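Cobalt/magnesium transport protein CorA (Methanocaldococcus jannaschii, PDB 4EGW) mediates magnesium influx across the cell membrane as a homopentamer that alternates between open and closed states, being inactive when cytoplasmic magnesium is high. Local coordinates at residues R171-L176 and I250-T255; D178-L183 and R257-S262. One frame throughout, in Å; residues are numbered along the deposited sequence.

Contact 1 (R171-L176 and I250-T255); sequences RILMNL and IDMSAT
Leu173, on helix 156-186, presses its CD2 methyl into the side of helix 233-270 between Met252 and Ser253, in the bundle of long helices of the CorA soluble domain. The two helices run in the same direction here, and the arrangement is knobs-into-holes: Leu173 is the knob, and Met252 and Ser253, joined by Leu249 and Tyr256 one turn before and after, form the hole. The chi1 of Leu173 (-68°) sets CG anti to the carbonyl carbon, which carries the forked end across the gap. From there CD2 reaches CB of Met252 at 4.1 Å, the closest approach of these two side chains, and the methionine sulfur is only a little farther off, with SD of Met252 4.3 Å from CD1 of Leu173.

Elsewhere on helix 156-186, Arg171 forms a salt bridge with Asp178 of the second subunit. On the serine side of the hole, CD2 of Leu173 lies 4.0 Å from CB of Ser253 and 3.7 Å from its backbone N. The serine hydroxyl has its hydrogen-bond partner in Leu249 O, one turn back on its own helix; a buried polar group is thus satisfied locally and can sit beside a leucine, OG of Ser253 lying 3.1 Å from CD2 of Leu173.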
loop_
_atom_site.group_PDB
_atom_site.type_symbol
_atom_site.label_atom_id
_atom_site.label_comp_id
_atom_site.label_asym_id
_atom_site.label_seq_id
_atom_site.Cartn_x
_atom_site.Cartn_y
_atom_site.Cartn_z
ATOM N N ARG A 171 1.404 2.694 3.846
ATOM C CA ARG A 171 1.745 1.424 4.450
ATOM C C ARG A 171 1.834 1.575 5.962
ATOM O O ARG A 171 1.335 0.747 6.718
ATOM C CB ARG A 171 3.080 0.939 3.898
ATOM C CG ARG A 171 3.425 -0.473 4.312
ATOM C CD ARG A 171 4.496 -0.504 5.392
ATOM N NE ARG A 171 5.791 -0.049 4.895
ATOM C CZ ARG A 171 6.953 -0.632 5.187
ATOM N NH1 ARG A 171 6.989 -1.703 5.970
ATOM N NH2 ARG A 171 8.083 -0.143 4.689
ATOM N N ILE A 172 2.471 2.651 6.396
ATOM C CA ILE A 172 2.779 2.843 7.798
ATOM C C ILE A 172 1.565 3.297 8.602
ATOM O O ILE A 172 1.406 2.928 9.764
ATOM C CB ILE A 172 3.930 3.839 7.960
ATOM C CG1 ILE A 172 5.120 3.393 7.101
ATOM C CG2 ILE A 172 4.316 3.965 9.418
ATOM C CD1 ILE A 172 6.110 4.509 6.761
ATOM N N LEU A 173 0.707 4.095 7.988
ATOM C CA LEU A 173 -0.546 4.457 8.632
ATOM C C LEU A 173 -1.364 3.203 8.942
ATOM O O LEU A 173 -1.743 2.951 10.091
ATOM C CB LEU A 173 -1.346 5.406 7.742
ATOM C CG LEU A 173 -0.772 6.813 7.545
ATOM C CD1 LEU A 173 -0.995 7.281 6.132
ATOM C CD2 LEU A 173 -1.380 7.786 8.552
ATOM N N MET A 174 -1.640 2.403 7.924
ATOM C CA MET A 174 -2.466 1.237 8.165
ATOM C C MET A 174 -1.773 0.402 9.239
ATOM O O MET A 174 -2.421 -0.191 10.100
ATOM C CB MET A 174 -2.716 0.475 6.863
ATOM C CG MET A 174 -3.094 1.408 5.707
ATOM S SD MET A 174 -3.891 0.609 4.300
ATOM C CE MET A 174 -2.780 -0.766 4.000
ATOM N N ASN A 175 -0.444 0.405 9.208
ATOM C CA ASN A 175 0.363 -0.239 10.240
ATOM C C ASN A 175 0.232 0.436 11.598
ATOM O O ASN A 175 -0.095 -0.199 12.598
ATOM C CB ASN A 175 1.832 -0.225 9.832
ATOM C CG ASN A 175 2.238 -1.460 9.041
ATOM O OD1 ASN A 175 1.423 -2.349 8.782
ATOM N ND2 ASN A 175 3.512 -1.517 8.652
ATOM N N LEU A 176 0.500 1.731 11.638
ATOM C CA LEU A 176 0.356 2.459 12.882
ATOM C C LEU A 176 -1.021 2.195 13.455
ATOM O O LEU A 176 -1.182 2.107 14.672
ATOM C CB LEU A 176 0.549 3.952 12.660
ATOM C CG LEU A 176 0.085 4.817 13.828
ATOM C CD1 LEU A 176 1.024 5.998 14.018
ATOM C CD2 LEU A 176 -1.360 5.282 13.639
ATOM N N ILE A 250 -3.679 12.070 5.046
ATOM C CA ILE A 250 -3.845 13.166 5.968
ATOM C C ILE A 250 -5.062 12.908 6.862
ATOM O O ILE A 250 -4.988 13.087 8.084
ATOM C CB ILE A 250 -3.997 14.475 5.225
ATOM C CG1 ILE A 250 -2.722 14.762 4.447
ATOM C CG2 ILE A 250 -4.247 15.590 6.204
ATOM C CD1 ILE A 250 -2.811 16.009 3.616
ATOM N N ASP A 251 -6.161 12.457 6.260
ATOM C CA ASP A 251 -7.376 12.136 7.003
ATOM C C ASP A 251 -7.113 11.072 8.054
ATOM O O ASP A 251 -7.465 11.248 9.226
ATOM C CB ASP A 251 -8.471 11.645 6.062
ATOM C CG ASP A 251 -9.092 12.762 5.261
ATOM O OD1 ASP A 251 -9.365 13.830 5.853
ATOM O OD2 ASP A 251 -9.300 12.581 4.040
ATOM N N MET A 252 -6.509 9.966 7.624
ATOM C CA MET A 252 -6.157 8.896 8.541
ATOM C C MET A 252 -5.249 9.475 9.616
ATOM O O MET A 252 -5.523 9.357 10.814
ATOM C CB MET A 252 -5.433 7.759 7.818
ATOM C CG MET A 252 -6.066 7.314 6.491
ATOM S SD MET A 252 -5.083 6.010 5.684
ATOM C CE MET A 252 -5.878 5.921 4.079
ATOM N N SER A 253 -4.165 10.114 9.185
ATOM C CA SER A 253 -3.291 10.794 10.128
ATOM C C SER A 253 -4.142 11.657 11.051
ATOM O O SER A 253 -4.010 11.602 12.260
ATOM C CB SER A 253 -2.269 11.642 9.386
ATOM O OG SER A 253 -1.555 10.837 8.465
ATOM N N ALA A 254 -5.039 12.442 10.479
ATOM C CA ALA A 254 -5.941 13.217 11.307
ATOM C C ALA A 254 -6.714 12.286 12.241
ATOM O O ALA A 254 -6.669 12.417 13.466
ATOM C CB ALA A 254 -6.898 14.017 10.438
ATOM N N THR A 255 -7.418 11.332 11.653
ATOM C CA THR A 255 -8.208 10.395 12.432
ATOM C C THR A 255 -7.382 9.790 13.574
ATOM O O THR A 255 -7.871 9.630 14.697
ATOM C CB THR A 255 -8.742 9.281 11.529
ATOM O OG1 THR A 255 -9.404 9.873 10.404
ATOM C CG2 THR A 255 -9.710 8.395 12.289
#

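Contact 2 (D178-L183 and R257-S262); sequences DELEEL and REVLTS. With BU1 (1,4-butanediol), chain G.
Leu180 meets Val259 and Leu260 through its two methyls, CD1 going to the valine and CD2 to the leucine. These apolar touches join helices 156-186 and 233-270 in knobs-into-holes fashion: Leu180 is the knob, and Tyr256, Val259, Leu260 and Met263 make up the hole. Leu180 and Leu260 cross at about a right angle, with CD2 of Leu180 lying 3.3 Å from CD2 of Leu260 and 3.6 Å from its CG. The approach to Val259 is looser, CD1 of Leu180 standing 4.1 Å from CG1 of Val259. An alanine in place of Leu180 would remove both methyls and would probably leave a gap facing Val259 and Leu260, with the Leu260 side chain freer to turn.

The second kind of contact is with the bound 1,4-butanediol. Val259 has its CG1 anti to the backbone N (chi1 169°), which gives CG1 to Leu180 and leaves CG2 to meet the diol, 3.7 Å from C3. The other helix contributes CB of Leu180, 3.1 Å from O5, while CG and OE2 of Glu181 each come within 3.9 Å of that same oxygen. The backbone N of Glu181 is also near, 3.5 Å from O5 of the diol. Glu177, Glu184 and Tyr256 complete the pocket.

No hydrogen bond passes between the two segments. The interface between them is therefore held by hydrocarbon alone, while acidic groups gather at the diol. Glu181 OE2 lies close to Glu184 OE1, a pairing of like charges that may favour protonation of one carboxylate or a nearby cation.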
loop_
_atom_site.group_PDB
_atom_site.type_symbol
_atom_site.label_atom_id
_atom_site.label_comp_id
_atom_site.label_asym_id
_atom_site.label_seq_id
_atom_site.Cartn_x
_atom_site.Cartn_y
_atom_site.Cartn_z
ATOM N N ASP A 178 -2.630 -0.430 13.487
ATOM C CA ASP A 178 -2.567 -1.677 14.242
ATOM C C ASP A 178 -2.168 -1.380 15.672
ATOM O O ASP A 178 -2.832 -1.795 16.619
ATOM C CB ASP A 178 -1.535 -2.635 13.637
ATOM C CG ASP A 178 -1.956 -3.190 12.283
ATOM O OD1 ASP A 178 -2.690 -2.501 11.534
ATOM O OD2 ASP A 178 -1.529 -4.324 11.966
ATOM N N GLU A 179 -1.063 -0.657 15.816
ATOM C CA GLU A 179 -0.521 -0.341 17.121
ATOM C C GLU A 179 -1.586 0.324 17.976
ATOM O O GLU A 179 -1.571 0.207 19.202
ATOM C CB GLU A 179 0.717 0.551 16.989
ATOM C CG GLU A 179 1.845 -0.099 16.212
ATOM C CD GLU A 179 3.220 0.377 16.641
ATOM O OE1 GLU A 179 3.947 0.932 15.784
ATOM O OE2 GLU A 179 3.579 0.175 17.826
ATOM N N LEU A 180 -2.520 1.009 17.325
ATOM C CA LEU A 180 -3.602 1.662 18.041
ATOM C C LEU A 180 -4.546 0.629 18.642
ATOM O O LEU A 180 -4.822 0.652 19.848
ATOM C CB LEU A 180 -4.375 2.605 17.120
ATOM C CG LEU A 180 -3.639 3.828 16.575
ATOM C CD1 LEU A 180 -4.602 4.638 15.745
ATOM C CD2 LEU A 180 -3.044 4.677 17.693
ATOM N N GLU A 181 -5.030 -0.283 17.801
ATOM C CA GLU A 181 -5.881 -1.361 18.283
ATOM C C GLU A 181 -5.174 -2.127 19.408
ATOM O O GLU A 181 -5.780 -2.423 20.445
ATOM C CB GLU A 181 -6.299 -2.298 17.138
ATOM C CG GLU A 181 -7.516 -1.824 16.317
ATOM C CD GLU A 181 -8.870 -2.091 17.001
ATOM O OE1 GLU A 181 -9.257 -3.274 17.145
ATOM O OE2 GLU A 181 -9.556 -1.112 17.382
ATOM N N GLU A 182 -3.889 -2.425 19.207
ATOM C CA GLU A 182 -3.092 -3.134 20.216
ATOM C C GLU A 182 -2.906 -2.280 21.464
ATOM O O GLU A 182 -2.695 -2.802 22.560
ATOM C CB GLU A 182 -1.719 -3.565 19.663
ATOM C CG GLU A 182 -1.729 -4.831 18.789
ATOM C CD GLU A 182 -0.360 -5.511 18.692
ATOM O OE1 GLU A 182 0.432 -5.403 19.656
ATOM O OE2 GLU A 182 -0.078 -6.155 17.653
ATOM N N LEU A 183 -2.988 -0.964 21.289
ATOM C CA LEU A 183 -2.818 -0.036 22.396
ATOM C C LEU A 183 -4.070 0.039 23.260
ATOM O O LEU A 183 -3.977 0.199 24.472
ATOM C CB LEU A 183 -2.429 1.351 21.884
ATOM C CG LEU A 183 -1.491 2.113 22.820
ATOM C CD1 LEU A 183 -0.757 1.157 23.762
ATOM C CD2 LEU A 183 -0.510 2.963 22.023
ATOM N N ARG A 257 -4.353 10.822 15.091
ATOM C CA ARG A 257 -3.999 11.722 16.175
ATOM C C ARG A 257 -5.203 11.851 17.087
ATOM O O ARG A 257 -5.062 11.807 18.306
ATOM C CB ARG A 257 -3.581 13.094 15.668
ATOM C CG ARG A 257 -3.493 14.126 16.782
ATOM C CD ARG A 257 -3.355 15.529 16.234
ATOM N NE ARG A 257 -3.708 16.535 17.228
ATOM C CZ ARG A 257 -3.502 17.839 17.071
ATOM N NH1 ARG A 257 -2.935 18.294 15.960
ATOM N NH2 ARG A 257 -3.858 18.687 18.027
ATOM N N GLU A 258 -6.387 11.992 16.492
ATOM C CA GLU A 258 -7.620 12.056 17.266
ATOM C C GLU A 258 -7.542 10.934 18.289
ATOM O O GLU A 258 -7.441 11.176 19.490
ATOM C CB GLU A 258 -8.855 11.832 16.381
ATOM C CG GLU A 258 -9.044 12.798 15.205
ATOM C CD GLU A 258 -10.208 12.396 14.277
ATOM O OE1 GLU A 258 -11.005 11.508 14.657
ATOM O OE2 GLU A 258 -10.323 12.965 13.164
ATOM N N VAL A 259 -7.549 9.701 17.791
ATOM C CA VAL A 259 -7.534 8.519 18.641
ATOM C C VAL A 259 -6.436 8.534 19.705
ATOM O O VAL A 259 -6.637 8.029 20.804
ATOM C CB VAL A 259 -7.339 7.249 17.807
ATOM C CG1 VAL A 259 -7.051 6.072 18.723
ATOM C CG2 VAL A 259 -8.556 6.991 16.930
ATOM N N LEU A 260 -5.276 9.093 19.379
ATOM C CA LEU A 260 -4.188 9.179 20.346
ATOM C C LEU A 260 -4.382 10.314 21.360
ATOM O O LEU A 260 -3.810 10.281 22.450
ATOM C CB LEU A 260 -2.845 9.310 19.636
ATOM C CG LEU A 260 -2.453 8.077 18.824
ATOM C CD1 LEU A 260 -1.558 8.471 17.690
ATOM C CD2 LEU A 260 -1.783 7.034 19.693
ATOM N N THR A 261 -5.183 11.315 21.011
ATOM C CA THR A 261 -5.526 12.355 21.975
ATOM C C THR A 261 -6.410 11.737 23.051
ATOM O O THR A 261 -6.297 12.068 24.232
ATOM C CB THR A 261 -6.281 13.548 21.325
ATOM O OG1 THR A 261 -7.642 13.182 21.060
ATOM C CG2 THR A 261 -5.622 13.990 20.027
ATOM N N SER A 262 -7.291 10.833 22.637
ATOM C CA SER A 262 -8.216 10.195 23.565
ATOM C C SER A 262 -7.461 9.258 24.480
ATOM O O SER A 262 -7.568 9.340 25.701
ATOM C CB SER A 262 -9.292 9.403 22.823
ATOM O OG SER A 262 -10.019 10.239 21.946
HETATM C C1 BU1 G . -8.611 2.622 16.319
HETATM C C2 BU1 G . -8.935 2.990 14.913
HETATM C C3 BU1 G . -8.400 4.274 14.374
HETATM C C4 BU1 G . -8.628 4.515 12.922
HETATM O O5 BU1 G . -7.381 2.047 16.556
HETATM O O6 BU1 G . -9.015 3.425 12.159
#

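Overall arrangement
From the N terminus the chain first builds the mixed sheet with its flanking helices, then enters helix 156-186, which supplies 171-176 and, after one further residue, 178-183. It turns back through helix 193-225 and returns along helix 233-270, which brings 250-255 and 257-262 alongside. Each contact thus closes a mostly helical excursion of 73 residues. The two excursions cross and do not nest, because both advance seven residues on each helix; Leu173 and Leu180 are successive knobs of one seam. The centres of contacts 1 and 2 lie about 10 Å apart. Contact 2 is the farther from the chain's centre. Helix 193-225 backs both, with Leu206 touching Leu176 and Leu260.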